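Local coordinates for uncharacterized protein (PDB 4R7F) that is of unknown function but has three immunoglobulin-like beta-sandwich domains, the first probably related to the plug protein of the type 9 secretion system, at residues A[73-76]-A[77-81]; A[119-123]-A[124-128]; A[211-214]-A[215-218]; A[350-353]-A[354-357]. All coordinates share one frame; numbering follows the deposited sequence.

Contact 1 (A[73-76]-A[77-81]); sequences EYMN and GFQGT
G77 meets M75 through its carbonyl: the selenomethionine methyl CE lies 3.6 Å from G77 O. The backbone of G77, with phi 125°, would press any side chain against the carbonyl oxygen of N76, which calls for glycine. F78 adds a second oxygen at the methyl, F78 O to M75 CE 3.5 Å, while its side chain leaves the backbone away from 73-76. The selenoether chain of M75 is bent at chi3 (-68°), and this bend brings CE to the two carbonyls; M75 was modelled in two positions, and the distances hold for one of them. Q79 folds back at chi2 (-71°). Its OE1 comes 3.7 Å from M75 SE, and its NE2 stands 3.9 Å from Y74 OH, the two side chains crossing almost at right angles. Both polar ends look to strand 53-60, where Q79 OE1 accepts from V57 N and Y74 OH bonds to V57 O. G80, with positive phi, forms with T81 a G1 beta bulge facing Y55. The chemistry thus implies a division of labour: M75, buried beside V57 and V108, fills space with a flexible apolar chain, whereas Y74 and Q79 supply the polar links to the neighbouring strand.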
ATOM      1  N   GLU A  73       2.478   4.157 -37.703  1.00 58.49           N
ATOM      2  CA  GLU A  73       1.727   3.069 -37.076  1.00 48.12           C
ATOM      3  C   GLU A  73       1.553   3.259 -35.565  1.00 52.43           C
ATOM      4  O   GLU A  73       0.566   2.790 -35.009  1.00 43.72           O
ATOM      5  CB  GLU A  73       2.403   1.717 -37.347  1.00 48.60           C
ATOM      6  CG  GLU A  73       2.332   1.236 -38.797  1.00 45.97           C
ATOM      7  CD  GLU A  73       3.141  -0.030 -39.024  1.00 53.04           C
ATOM      8  OE1 GLU A  73       4.367   0.112 -39.219  1.00 48.04           O
ATOM      9  OE2 GLU A  73       2.564  -1.166 -38.977  1.00 57.26           O
ATOM     10  N   TYR A  74       2.486   3.945 -34.892  1.00 52.49           N
ATOM     11  CA  TYR A  74       2.425   4.026 -33.425  1.00 41.51           C
ATOM     12  C   TYR A  74       2.212   5.353 -32.787  1.00 39.02           C
ATOM     13  O   TYR A  74       1.801   5.373 -31.630  1.00 40.28           O
ATOM     14  CB  TYR A  74       3.609   3.351 -32.755  1.00 42.26           C
ATOM     15  CG  TYR A  74       4.996   3.886 -33.044  1.00 36.39           C
ATOM     16  CD1 TYR A  74       5.493   5.015 -32.392  1.00 30.82           C
ATOM     17  CD2 TYR A  74       5.848   3.183 -33.898  1.00 38.08           C
ATOM     18  CE1 TYR A  74       6.795   5.441 -32.617  1.00 31.75           C
ATOM     19  CE2 TYR A  74       7.143   3.588 -34.127  1.00 36.21           C
ATOM     20  CZ  TYR A  74       7.619   4.714 -33.499  1.00 30.97           C
ATOM     21  OH  TYR A  74       8.916   5.069 -33.758  1.00 29.77           O
HETATM   22  N   MSE A  75       2.463   6.445 -33.509  1.00 43.82           N
HETATM   23  CA  MSE A  75       2.315   7.818 -32.986  0.50 42.58           C
HETATM   24  C   MSE A  75       1.629   8.710 -33.990  1.00 52.44           C
HETATM   25  O   MSE A  75       1.812   8.547 -35.211  1.00 58.43           O
HETATM   26  CB  MSE A  75       3.673   8.470 -32.659  0.50 39.95           C
HETATM   27  CG  MSE A  75       4.608   8.645 -33.871  0.50 38.46           C
HETATM   28 SE   MSE A  75       6.480   9.150 -33.476  0.38 35.63          SE
HETATM   29  CE  MSE A  75       6.204  10.977 -32.796  0.50 36.90           C
ATOM     30  N   ASN A  76       0.898   9.691 -33.483  1.00 55.66           N
ATOM     31  CA  ASN A  76       0.469  10.790 -34.267  1.00 49.53           C
ATOM     32  C   ASN A  76       1.350  11.960 -33.867  1.00 56.28           C
ATOM     33  O   ASN A  76       1.453  12.285 -32.685  1.00 64.01           O
ATOM     34  CB  ASN A  76      -0.999  11.093 -34.044  1.00 61.40           C
ATOM     35  CG  ASN A  76      -1.583  11.872 -35.206  1.00 82.22           C
ATOM     36  OD1 ASN A  76      -1.442  13.084 -35.266  1.00 78.18           O
ATOM     37  ND2 ASN A  76      -2.181  11.169 -36.169  1.00 90.53           N
ATOM     38  N   GLY A  77       2.016  12.564 -34.848  1.00 54.39           N
ATOM     39  CA  GLY A  77       2.966  13.639 -34.599  1.00 50.51           C
ATOM     40  C   GLY A  77       4.317  13.317 -35.198  1.00 58.50           C
ATOM     41  O   GLY A  77       4.533  12.220 -35.713  1.00 53.35           O
ATOM     42  N   PHE A  78       5.240  14.275 -35.119  1.00 66.39           N
ATOM     43  CA  PHE A  78       6.544  14.129 -35.770  1.00 63.66           C
ATOM     44  C   PHE A  78       7.671  13.755 -34.803  1.00 53.85           C
ATOM     45  O   PHE A  78       7.636  14.053 -33.604  1.00 60.57           O
ATOM     46  CB  PHE A  78       6.917  15.419 -36.510  1.00 68.75           C
ATOM     47  CG  PHE A  78       5.861  15.896 -37.465  1.00 84.87           C
ATOM     48  CD1 PHE A  78       5.570  15.171 -38.622  1.00 91.84           C
ATOM     49  CD2 PHE A  78       5.154  17.073 -37.213  1.00 91.34           C
ATOM     50  CE1 PHE A  78       4.597  15.607 -39.506  1.00 90.15           C
ATOM     51  CE2 PHE A  78       4.183  17.513 -38.098  1.00 93.65           C
ATOM     52  CZ  PHE A  78       3.904  16.777 -39.243  1.00 91.06           C
ATOM     53  N   GLN A  79       8.676  13.093 -35.358  1.00 49.32           N
ATOM     54  CA  GLN A  79       9.932  12.906 -34.686  1.00 47.86           C
ATOM     55  C   GLN A  79      10.630  14.241 -34.609  1.00 57.48           C
ATOM     56  O   GLN A  79      10.374  15.138 -35.420  1.00 57.74           O
ATOM     57  CB  GLN A  79      10.822  11.948 -35.471  1.00 47.15           C
ATOM     58  CG  GLN A  79      10.296  10.525 -35.580  1.00 51.57           C
ATOM     59  CD  GLN A  79      10.357   9.735 -34.278  1.00 56.05           C
ATOM     60  OE1 GLN A  79      10.049  10.251 -33.192  1.00 42.70           O
ATOM     61  NE2 GLN A  79      10.704   8.450 -34.391  1.00 51.24           N
ATOM     62  N   GLY A  80      11.531  14.362 -33.645  1.00 58.62           N
ATOM     63  CA  GLY A  80      12.381  15.542 -33.548  1.00 52.10           C
ATOM     64  C   GLY A  80      11.678  16.764 -32.990  1.00 45.83           C
ATOM     65  O   GLY A  80      12.020  17.878 -33.328  1.00 53.74           O
ATOM     66  N   THR A  81      10.715  16.552 -32.103  1.00 53.72           N
ATOM     67  CA  THR A  81      10.022  17.654 -31.489  1.00 50.14           C
ATOM     68  C   THR A  81      10.863  18.326 -30.399  1.00 59.50           C
ATOM     69  O   THR A  81      11.591  17.662 -29.657  1.00 61.14           O
ATOM     70  CB  THR A  81       8.726  17.173 -30.852  1.00 52.85           C
ATOM     71  OG1 THR A  81       8.041  16.306 -31.766  1.00 58.85           O
ATOM     72  CG2 THR A  81       7.875  18.370 -30.442  1.00 46.86           C
TER

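Contact 2 (A[119-123]-A[124-128]); sequences QVYNE and DTPDQ
A type I turn from N122 to T125 ends strand 114-122, and its defining bond runs from T125 N to N122 O at 2.8 Å. The asparagine side chain adds a second closure: with CG anti to the backbone N (chi1 -166°), OD1 swings round to accept from D124 N at 3.2 Å, the donor tilted 35° from the plane of the side-chain carbonyl, which makes an Asx turn inside the beta turn. Asparagine suits the position because its short amide reaches the N-H two residues on. A further type I turn, T125 to Q128, follows directly, with Q128 N bonded to T125 O. Together the two turns form the connection by which strand 114-122 reverses into its antiparallel partner 129-138. A water joins the ends of this loop, accepting from N122 N at 2.8 Å and donating to Q128 O. Y121, a buried residue just before the turn that also packs on A54 and N56 of strand 53-60, lays its ring on P126: CD1 lies 3.4 Å from P126 CA, CE1 lies 3.8 Å from P126 CB, and P126 O sits over one face, offset toward the rim. A serine in place of Y121 would probably leave P126 without its aromatic support and open a gap beneath the loop, since the ring atoms that meet P126 would be gone. P126 also rests its CG against E123 O at 3.4 Å. E123 OE1 forms a salt bridge with R52, just before strand 53-60, and OE2 a hydrogen bond with T82 OG1 of strand 81-82.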
ATOM      1  N   GLN A 119      14.189   8.996 -26.924  1.00 32.08           N
ATOM      2  CA  GLN A 119      15.614   9.313 -27.015  1.00 35.64           C
ATOM      3  C   GLN A 119      15.723  10.795 -27.208  1.00 37.63           C
ATOM      4  O   GLN A 119      15.059  11.337 -28.065  1.00 37.69           O
ATOM      5  CB  GLN A 119      16.256   8.592 -28.166  1.00 40.89           C
ATOM      6  CG  GLN A 119      15.911   7.140 -28.161  1.00 36.82           C
ATOM      7  CD  GLN A 119      17.025   6.301 -28.677  1.00 40.32           C
ATOM      8  OE1 GLN A 119      17.153   6.069 -29.880  1.00 37.97           O
ATOM      9  NE2 GLN A 119      17.852   5.833 -27.760  1.00 38.78           N
ATOM     10  N   VAL A 120      16.521  11.448 -26.371  1.00 34.04           N
ATOM     11  CA  VAL A 120      16.666  12.892 -26.408  1.00 40.70           C
ATOM     12  C   VAL A 120      18.065  13.246 -26.895  1.00 39.25           C
ATOM     13  O   VAL A 120      19.023  12.493 -26.721  1.00 45.15           O
ATOM     14  CB  VAL A 120      16.348  13.536 -25.054  1.00 39.86           C
ATOM     15  CG1 VAL A 120      16.566  15.046 -25.095  1.00 39.36           C
ATOM     16  CG2 VAL A 120      14.909  13.189 -24.645  1.00 34.70           C
ATOM     17  N   TYR A 121      18.157  14.376 -27.577  1.00 40.73           N
ATOM     18  CA  TYR A 121      19.425  14.834 -28.149  1.00 42.19           C
ATOM     19  C   TYR A 121      19.399  16.340 -28.223  1.00 42.27           C
ATOM     20  O   TYR A 121      18.314  16.968 -28.163  1.00 41.04           O
ATOM     21  CB  TYR A 121      19.653  14.219 -29.562  1.00 43.97           C
ATOM     22  CG  TYR A 121      18.524  14.468 -30.551  1.00 45.50           C
ATOM     23  CD1 TYR A 121      18.505  15.612 -31.357  1.00 55.48           C
ATOM     24  CD2 TYR A 121      17.445  13.579 -30.661  1.00 54.28           C
ATOM     25  CE1 TYR A 121      17.464  15.845 -32.254  1.00 59.26           C
ATOM     26  CE2 TYR A 121      16.395  13.819 -31.549  1.00 53.45           C
ATOM     27  CZ  TYR A 121      16.418  14.950 -32.343  1.00 55.73           C
ATOM     28  OH  TYR A 121      15.400  15.185 -33.228  1.00 69.43           O
ATOM     29  N   ASN A 122      20.593  16.915 -28.335  1.00 53.96           N
ATOM     30  CA  ASN A 122      20.764  18.322 -28.656  1.00 50.34           C
ATOM     31  C   ASN A 122      20.412  18.531 -30.124  1.00 56.22           C
ATOM     32  O   ASN A 122      20.948  17.806 -30.965  1.00 52.62           O
ATOM     33  CB  ASN A 122      22.223  18.685 -28.439  1.00 62.31           C
ATOM     34  CG  ASN A 122      22.452  20.176 -28.425  1.00 68.39           C
ATOM     35  OD1 ASN A 122      21.847  20.953 -29.194  1.00 69.04           O
ATOM     36  ND2 ASN A 122      23.330  20.592 -27.540  1.00 62.03           N
ATOM     37  N   GLU A 123      19.530  19.494 -30.440  1.00 54.26           N
ATOM     38  CA  GLU A 123      19.101  19.734 -31.841  1.00 62.17           C
ATOM     39  C   GLU A 123      20.269  19.865 -32.817  1.00 77.84           C
ATOM     40  O   GLU A 123      20.172  19.379 -33.942  1.00 81.46           O
ATOM     41  CB  GLU A 123      18.222  20.975 -31.968  1.00 69.48           C
ATOM     42  CG  GLU A 123      16.781  20.764 -31.543  1.00 73.88           C
ATOM     43  CD  GLU A 123      15.845  21.876 -31.997  1.00 88.65           C
ATOM     44  OE1 GLU A 123      16.247  23.068 -32.020  1.00 79.65           O
ATOM     45  OE2 GLU A 123      14.686  21.546 -32.318  1.00 77.29           O
ATOM     46  N   ASP A 124      21.365  20.492 -32.369  1.00 72.39           N
ATOM     47  CA  ASP A 124      22.606  20.604 -33.155  1.00 86.47           C
ATOM     48  C   ASP A 124      23.231  19.280 -33.534  1.00 94.79           C
ATOM     49  O   ASP A 124      23.912  19.204 -34.553  1.00103.97           O
ATOM     50  CB  ASP A 124      23.694  21.357 -32.383  1.00 98.39           C
ATOM     51  CG  ASP A 124      23.273  22.742 -31.980  1.00101.19           C
ATOM     52  OD1 ASP A 124      22.385  23.324 -32.643  1.00 85.06           O
ATOM     53  OD2 ASP A 124      23.832  23.242 -30.984  1.00107.80           O
ATOM     54  N   THR A 125      23.035  18.258 -32.702  1.00 87.98           N
ATOM     55  CA  THR A 125      23.755  16.997 -32.835  1.00 76.12           C
ATOM     56  C   THR A 125      22.820  15.797 -32.778  1.00 73.79           C
ATOM     57  O   THR A 125      22.958  14.984 -31.872  1.00 64.82           O
ATOM     58  CB  THR A 125      24.777  16.864 -31.686  1.00 80.28           C
ATOM     59  OG1 THR A 125      25.045  18.157 -31.134  1.00 92.06           O
ATOM     60  CG2 THR A 125      26.073  16.217 -32.183  1.00 86.93           C
ATOM     61  N   PRO A 126      21.886  15.663 -33.753  1.00 75.87           N
ATOM     62  CA  PRO A 126      20.822  14.644 -33.673  1.00 60.79           C
ATOM     63  C   PRO A 126      21.266  13.175 -33.626  1.00 63.52           C
ATOM     64  O   PRO A 126      20.448  12.305 -33.311  1.00 59.44           O
ATOM     65  CB  PRO A 126      19.980  14.899 -34.937  1.00 70.09           C
ATOM     66  CG  PRO A 126      20.355  16.264 -35.402  1.00 72.03           C
ATOM     67  CD  PRO A 126      21.790  16.429 -35.011  1.00 76.87           C
ATOM     68  N   ASP A 127      22.524  12.887 -33.954  1.00 65.36           N
ATOM     69  CA  ASP A 127      23.001  11.502 -33.947  1.00 63.31           C
ATOM     70  C   ASP A 127      23.632  11.102 -32.611  1.00 66.00           C
ATOM     71  O   ASP A 127      23.836   9.912 -32.392  1.00 64.91           O
ATOM     72  CB  ASP A 127      23.974  11.241 -35.105  1.00 67.89           C
ATOM     73  CG  ASP A 127      23.300  11.336 -36.486  1.00 83.57           C
ATOM     74  OD1 ASP A 127      22.158  10.860 -36.667  1.00 63.55           O
ATOM     75  OD2 ASP A 127      23.929  11.886 -37.413  1.00107.44           O
ATOM     76  N   GLN A 128      23.942  12.075 -31.740  1.00 56.25           N
ATOM     77  CA  GLN A 128      24.386  11.730 -30.378  0.50 61.00           C
ATOM     78  C   GLN A 128      23.216  11.811 -29.375  1.00 54.51           C
ATOM     79  O   GLN A 128      22.763  12.877 -28.940  1.00 42.10           O
ATOM     80  CB  GLN A 128      25.615  12.534 -29.931  0.50 59.66           C
ATOM     81  CG  GLN A 128      26.241  12.074 -28.605  0.50 65.05           C
ATOM     82  CD  GLN A 128      26.796  10.643 -28.582  0.50 65.88           C
ATOM     83  OE1 GLN A 128      26.929   9.968 -29.608  0.50 59.19           O
ATOM     84  NE2 GLN A 128      27.125  10.180 -27.386  0.50 61.38           N
TER
HETATM   85  O   HOH W   1      23.005  15.552 -28.689  1.00 44.40           O

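Contact 3 (A[211-214]-A[215-218]); sequences TYNR and NLIF
N213 OD1 receives two hydrogen bonds from N215, one from the backbone N at 3.0 Å and one from ND2 at 2.7 Å. Both donors lie in the carbonyl plane of the N213 amide, so the pair fixes its rotation; the two amide planes are 55° apart. The bond to N215 N makes an Asx turn, and asparagine fits because one carbonyl oxygen on a short side chain can serve both donors. A chi1 of -166° carries the amide away from its own N and over the start of the 3-10 turn. A leucine at N213 would probably leave N215 N and ND2 without their shared acceptor and set the N215 amide free to turn. One step out, L216 N bonds to N213 O at 3.0 Å, closing a short 3-10 turn, and I217 N makes a weak bond to R214 O at 3.3 Å. L216 CD1 packs 4.0 Å from N213 CB on the buried side. On the exposed side the R214 chain, bent at chi2, crosses I217 at about a right angle and brings NH1 to 4.0 Å from its CB. Before the turn, Y212 OH bonds to K170 N and N206 O of the second subunit. The turn interrupts strand 207-219, which pairs with strands 160-168 and 202-204. L216 bonds through its backbone to V163 and packs on F165 and on V185 of strand 181-187, while I217 rests on H160 and Q162 of strand 160-168.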
ATOM      1  N   THR A 211       1.454 -19.853 -11.162  1.00 38.73           N
ATOM      2  CA  THR A 211       1.593 -20.032  -9.739  1.00 39.78           C
ATOM      3  C   THR A 211       2.486 -21.230  -9.554  1.00 34.45           C
ATOM      4  O   THR A 211       2.411 -22.142 -10.338  1.00 41.18           O
ATOM      5  CB  THR A 211       0.213 -20.271  -9.117  1.00 41.50           C
ATOM      6  OG1 THR A 211      -0.586 -19.107  -9.344  1.00 41.35           O
ATOM      7  CG2 THR A 211       0.319 -20.455  -7.649  1.00 40.85           C
ATOM      8  N   TYR A 212       3.345 -21.200  -8.536  1.00 37.44           N
ATOM      9  CA  TYR A 212       4.279 -22.294  -8.217  1.00 32.07           C
ATOM     10  C   TYR A 212       5.431 -22.387  -9.223  1.00 33.65           C
ATOM     11  O   TYR A 212       6.026 -23.425  -9.421  1.00 33.91           O
ATOM     12  CB  TYR A 212       3.551 -23.639  -8.098  1.00 32.89           C
ATOM     13  CG  TYR A 212       2.340 -23.616  -7.168  1.00 37.10           C
ATOM     14  CD1 TYR A 212       2.482 -23.306  -5.809  1.00 36.80           C
ATOM     15  CD2 TYR A 212       1.076 -23.915  -7.636  1.00 35.84           C
ATOM     16  CE1 TYR A 212       1.398 -23.273  -4.967  1.00 34.57           C
ATOM     17  CE2 TYR A 212      -0.027 -23.886  -6.787  1.00 41.10           C
ATOM     18  CZ  TYR A 212       0.142 -23.576  -5.454  1.00 37.50           C
ATOM     19  OH  TYR A 212      -0.943 -23.599  -4.594  1.00 48.01           O
ATOM     20  N   ASN A 213       5.762 -21.269  -9.821  1.00 34.78           N
ATOM     21  CA  ASN A 213       6.797 -21.215 -10.826  1.00 34.64           C
ATOM     22  C   ASN A 213       8.124 -20.919 -10.162  1.00 28.14           C
ATOM     23  O   ASN A 213       8.273 -19.919  -9.475  1.00 29.72           O
ATOM     24  CB  ASN A 213       6.451 -20.125 -11.830  1.00 32.48           C
ATOM     25  CG  ASN A 213       7.269 -20.205 -13.071  1.00 41.45           C
ATOM     26  OD1 ASN A 213       8.517 -20.200 -13.012  1.00 50.95           O
ATOM     27  ND2 ASN A 213       6.590 -20.287 -14.220  1.00 38.70           N
ATOM     28  N   ARG A 214       9.092 -21.801 -10.368  1.00 30.79           N
ATOM     29  CA  ARG A 214      10.350 -21.699  -9.678  1.00 29.17           C
ATOM     30  C   ARG A 214      11.062 -20.380 -10.011  1.00 33.94           C
ATOM     31  O   ARG A 214      11.722 -19.796  -9.158  1.00 34.65           O
ATOM     32  CB  ARG A 214      11.213 -22.902 -10.001  1.00 30.81           C
ATOM     33  CG  ARG A 214      12.612 -22.881  -9.439  1.00 38.19           C
ATOM     34  CD  ARG A 214      12.650 -23.176  -7.949  1.00 38.47           C
ATOM     35  NE  ARG A 214      14.032 -23.060  -7.473  1.00 41.31           N
ATOM     36  CZ  ARG A 214      14.673 -21.902  -7.302  1.00 39.13           C
ATOM     37  NH1 ARG A 214      14.091 -20.750  -7.555  1.00 38.08           N
ATOM     38  NH2 ARG A 214      15.905 -21.886  -6.857  1.00 45.45           N
ATOM     39  N   ASN A 215      10.899 -19.886 -11.230  1.00 27.90           N
ATOM     40  CA  ASN A 215      11.582 -18.656 -11.650  1.00 29.38           C
ATOM     41  C   ASN A 215      11.003 -17.430 -10.972  1.00 30.12           C
ATOM     42  O   ASN A 215      11.576 -16.371 -11.087  1.00 31.53           O
ATOM     43  CB  ASN A 215      11.445 -18.456 -13.165  1.00 32.50           C
ATOM     44  CG  ASN A 215      11.793 -19.710 -13.930  1.00 38.09           C
ATOM     45  OD1 ASN A 215      12.943 -20.029 -14.030  1.00 35.33           O
ATOM     46  ND2 ASN A 215      10.782 -20.467 -14.407  1.00 43.50           N
ATOM     47  N   LEU A 216       9.832 -17.557 -10.341  1.00 29.10           N
ATOM     48  CA  LEU A 216       9.181 -16.420  -9.738  1.00 29.35           C
ATOM     49  C   LEU A 216       9.543 -16.263  -8.277  1.00 27.34           C
ATOM     50  O   LEU A 216       8.891 -15.507  -7.551  1.00 31.49           O
ATOM     51  CB  LEU A 216       7.675 -16.472  -9.943  1.00 31.46           C
ATOM     52  CG  LEU A 216       7.248 -16.076 -11.344  1.00 34.50           C
ATOM     53  CD1 LEU A 216       5.761 -16.248 -11.496  1.00 35.31           C
ATOM     54  CD2 LEU A 216       7.652 -14.654 -11.670  1.00 42.22           C
ATOM     55  N   ILE A 217      10.619 -16.931  -7.874  1.00 28.29           N
ATOM     56  CA  ILE A 217      11.158 -16.813  -6.542  1.00 28.40           C
ATOM     57  C   ILE A 217      12.379 -15.899  -6.589  1.00 27.41           C
ATOM     58  O   ILE A 217      13.353 -16.167  -7.268  1.00 29.05           O
ATOM     59  CB  ILE A 217      11.553 -18.176  -5.962  1.00 30.34           C
ATOM     60  CG1 ILE A 217      10.329 -19.085  -5.896  1.00 30.03           C
ATOM     61  CG2 ILE A 217      12.100 -17.988  -4.559  1.00 34.60           C
ATOM     62  CD1 ILE A 217      10.604 -20.459  -5.311  1.00 32.61           C
ATOM     63  N   PHE A 218      12.303 -14.808  -5.854  1.00 25.28           N
ATOM     64  CA  PHE A 218      13.306 -13.760  -5.874  1.00 25.65           C
ATOM     65  C   PHE A 218      13.991 -13.740  -4.544  1.00 29.34           C
ATOM     66  O   PHE A 218      13.354 -14.039  -3.537  1.00 25.05           O
ATOM     67  CB  PHE A 218      12.616 -12.430  -6.002  1.00 23.54           C
ATOM     68  CG  PHE A 218      12.102 -12.152  -7.356  1.00 21.17           C
ATOM     69  CD1 PHE A 218      10.842 -12.583  -7.732  1.00 23.08           C
ATOM     70  CD2 PHE A 218      12.837 -11.388  -8.231  1.00 27.17           C
ATOM     71  CE1 PHE A 218      10.334 -12.301  -8.990  1.00 27.70           C
ATOM     72  CE2 PHE A 218      12.360 -11.119  -9.507  1.00 29.86           C
ATOM     73  CZ  PHE A 218      11.099 -11.582  -9.885  1.00 29.81           C
TER

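Contact 4 (A[350-353]-A[354-357]); sequences FVPT and GSSV
S355 reaches back to P352 from its first side-chain atom: CB lies 3.4 Å from P352 O and 4.1 Å from P352 CD. From CB the chain runs to OG, set opposite the backbone N (chi1 -176°), and there the hydroxyl accepts from V357 N at 3.2 Å. The N-H...O angle of 165° makes this a nearly straight bond. Serine suits the place because its hydroxyl is close enough to the backbone to satisfy the N-H two residues further on. The backbone of S355 takes part as well. Its N donates weakly to P352 O at 3.2 Å, and its carbonyl oxygen approaches V351 CG1, also at 3.2 Å, where the valine methyl lies over the returning chain. P352 CD, in turn, touches V357 O at 3.5 Å. Proline fits because the turn uses its carbonyl and does not require an N-H from it, while its ring packs against the returning chain. G354 holds the bend itself with phi at 76°, a conformation that favours glycine because a CB would run into T353 O. Further back, V351 and T353 bond through their backbones to S306 of strand 305-310 and to D304 just before it, and V351 packs on L318. The arrangement is a type II beta turn, P352 to S355, with glycine at its third position, followed directly by an ST turn as strand 342-352 passes into a loop.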
ATOM      1  N   PHE A 350      25.957  -6.749  -5.285  1.00 24.86           N
ATOM      2  CA  PHE A 350      27.090  -7.505  -5.752  1.00 25.93           C
ATOM      3  C   PHE A 350      26.738  -8.211  -7.076  1.00 25.00           C
ATOM      4  O   PHE A 350      25.717  -8.889  -7.162  1.00 30.94           O
ATOM      5  CB  PHE A 350      27.410  -8.564  -4.681  1.00 27.40           C
ATOM      6  CG  PHE A 350      28.544  -9.451  -5.019  1.00 30.93           C
ATOM      7  CD1 PHE A 350      29.841  -8.962  -5.039  1.00 37.30           C
ATOM      8  CD2 PHE A 350      28.325 -10.785  -5.317  1.00 31.55           C
ATOM      9  CE1 PHE A 350      30.909  -9.790  -5.363  1.00 36.71           C
ATOM     10  CE2 PHE A 350      29.386 -11.617  -5.635  1.00 32.96           C
ATOM     11  CZ  PHE A 350      30.680 -11.121  -5.642  1.00 36.41           C
ATOM     12  N   VAL A 351      27.595  -8.100  -8.078  1.00 25.86           N
ATOM     13  CA  VAL A 351      27.412  -8.819  -9.351  1.00 26.11           C
ATOM     14  C   VAL A 351      28.584  -9.773  -9.492  1.00 29.88           C
ATOM     15  O   VAL A 351      29.723  -9.312  -9.611  1.00 31.68           O
ATOM     16  CB  VAL A 351      27.394  -7.869 -10.552  1.00 29.58           C
ATOM     17  CG1 VAL A 351      27.191  -8.646 -11.842  1.00 34.01           C
ATOM     18  CG2 VAL A 351      26.306  -6.825 -10.385  1.00 32.05           C
ATOM     19  N   PRO A 352      28.324 -11.097  -9.425  1.00 26.17           N
ATOM     20  CA  PRO A 352      29.353 -12.135  -9.534  1.00 40.14           C
ATOM     21  C   PRO A 352      30.013 -12.012 -10.885  1.00 37.72           C
ATOM     22  O   PRO A 352      29.375 -11.519 -11.799  1.00 41.77           O
ATOM     23  CB  PRO A 352      28.576 -13.476  -9.419  1.00 32.00           C
ATOM     24  CG  PRO A 352      27.242 -13.114  -8.956  1.00 40.10           C
ATOM     25  CD  PRO A 352      26.981 -11.668  -9.282  1.00 35.25           C
ATOM     26  N   THR A 353      31.282 -12.390 -11.010  1.00 54.63           N
ATOM     27  CA  THR A 353      31.996 -12.191 -12.278  1.00 64.18           C
ATOM     28  C   THR A 353      31.360 -13.145 -13.275  1.00 55.15           C
ATOM     29  O   THR A 353      30.964 -14.261 -12.913  1.00 47.51           O
ATOM     30  CB  THR A 353      33.529 -12.408 -12.172  1.00 79.40           C
ATOM     31  OG1 THR A 353      33.809 -13.676 -11.540  1.00 64.43           O
ATOM     32  CG2 THR A 353      34.232 -11.186 -11.414  1.00 57.98           C
ATOM     33  N   GLY A 354      31.194 -12.667 -14.505  1.00 52.89           N
ATOM     34  CA  GLY A 354      30.479 -13.406 -15.551  1.00 66.16           C
ATOM     35  C   GLY A 354      28.968 -13.422 -15.425  1.00 66.01           C
ATOM     36  O   GLY A 354      28.316 -14.327 -15.950  1.00 57.90           O
ATOM     37  N   SER A 355      28.418 -12.416 -14.737  1.00 57.67           N
ATOM     38  CA  SER A 355      26.978 -12.276 -14.574  1.00 47.01           C
ATOM     39  C   SER A 355      26.580 -10.836 -14.829  1.00 33.66           C
ATOM     40  O   SER A 355      27.425  -9.936 -14.803  1.00 40.50           O
ATOM     41  CB  SER A 355      26.553 -12.742 -13.185  1.00 49.62           C
ATOM     42  OG  SER A 355      25.149 -12.697 -13.036  1.00 41.00           O
ATOM     43  N   SER A 356      25.316 -10.619 -15.179  1.00 36.07           N
ATOM     44  CA  SER A 356      24.727  -9.252 -15.220  1.00 34.95           C
ATOM     45  C   SER A 356      23.629  -9.028 -14.144  1.00 33.73           C
ATOM     46  O   SER A 356      22.946  -7.992 -14.131  1.00 35.56           O
ATOM     47  CB  SER A 356      24.129  -8.987 -16.601  1.00 36.44           C
ATOM     48  OG  SER A 356      23.159  -9.965 -16.863  1.00 35.09           O
ATOM     49  N   VAL A 357      23.489 -10.008 -13.257  1.00 29.90           N
ATOM     50  CA  VAL A 357      22.468 -10.024 -12.237  1.00 33.19           C
ATOM     51  C   VAL A 357      23.029  -9.663 -10.866  1.00 27.21           C
ATOM     52  O   VAL A 357      23.887 -10.379 -10.320  1.00 27.17           O
ATOM     53  CB  VAL A 357      21.875 -11.438 -12.138  1.00 31.56           C
ATOM     54  CG1 VAL A 357      20.852 -11.489 -11.033  1.00 29.55           C
ATOM     55  CG2 VAL A 357      21.296 -11.841 -13.478  1.00 37.20           C
TER

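Contacts 1 and 2 belong to the first domain and flank the same strand, 53-60; they touch where G80 CA lies 3.1 Å from Y121 OH. Contact 3 is the buried one, interrupting a strand between two sheet neighbours near the subunit partner, whereas contacts 1, 2 and 4 are only partly buried and lie where strands give way to loops. Contacts 3 and 4 approach to about 8 Å between nearest atoms without touching, and belong to different sheets. The chemistry follows place: contacts 2 and 3 use asparagine carbonyls to close Asx turns, contact 4 a serine hydroxyl, and contact 1 relies on apolar chain packing beside polar links to V57.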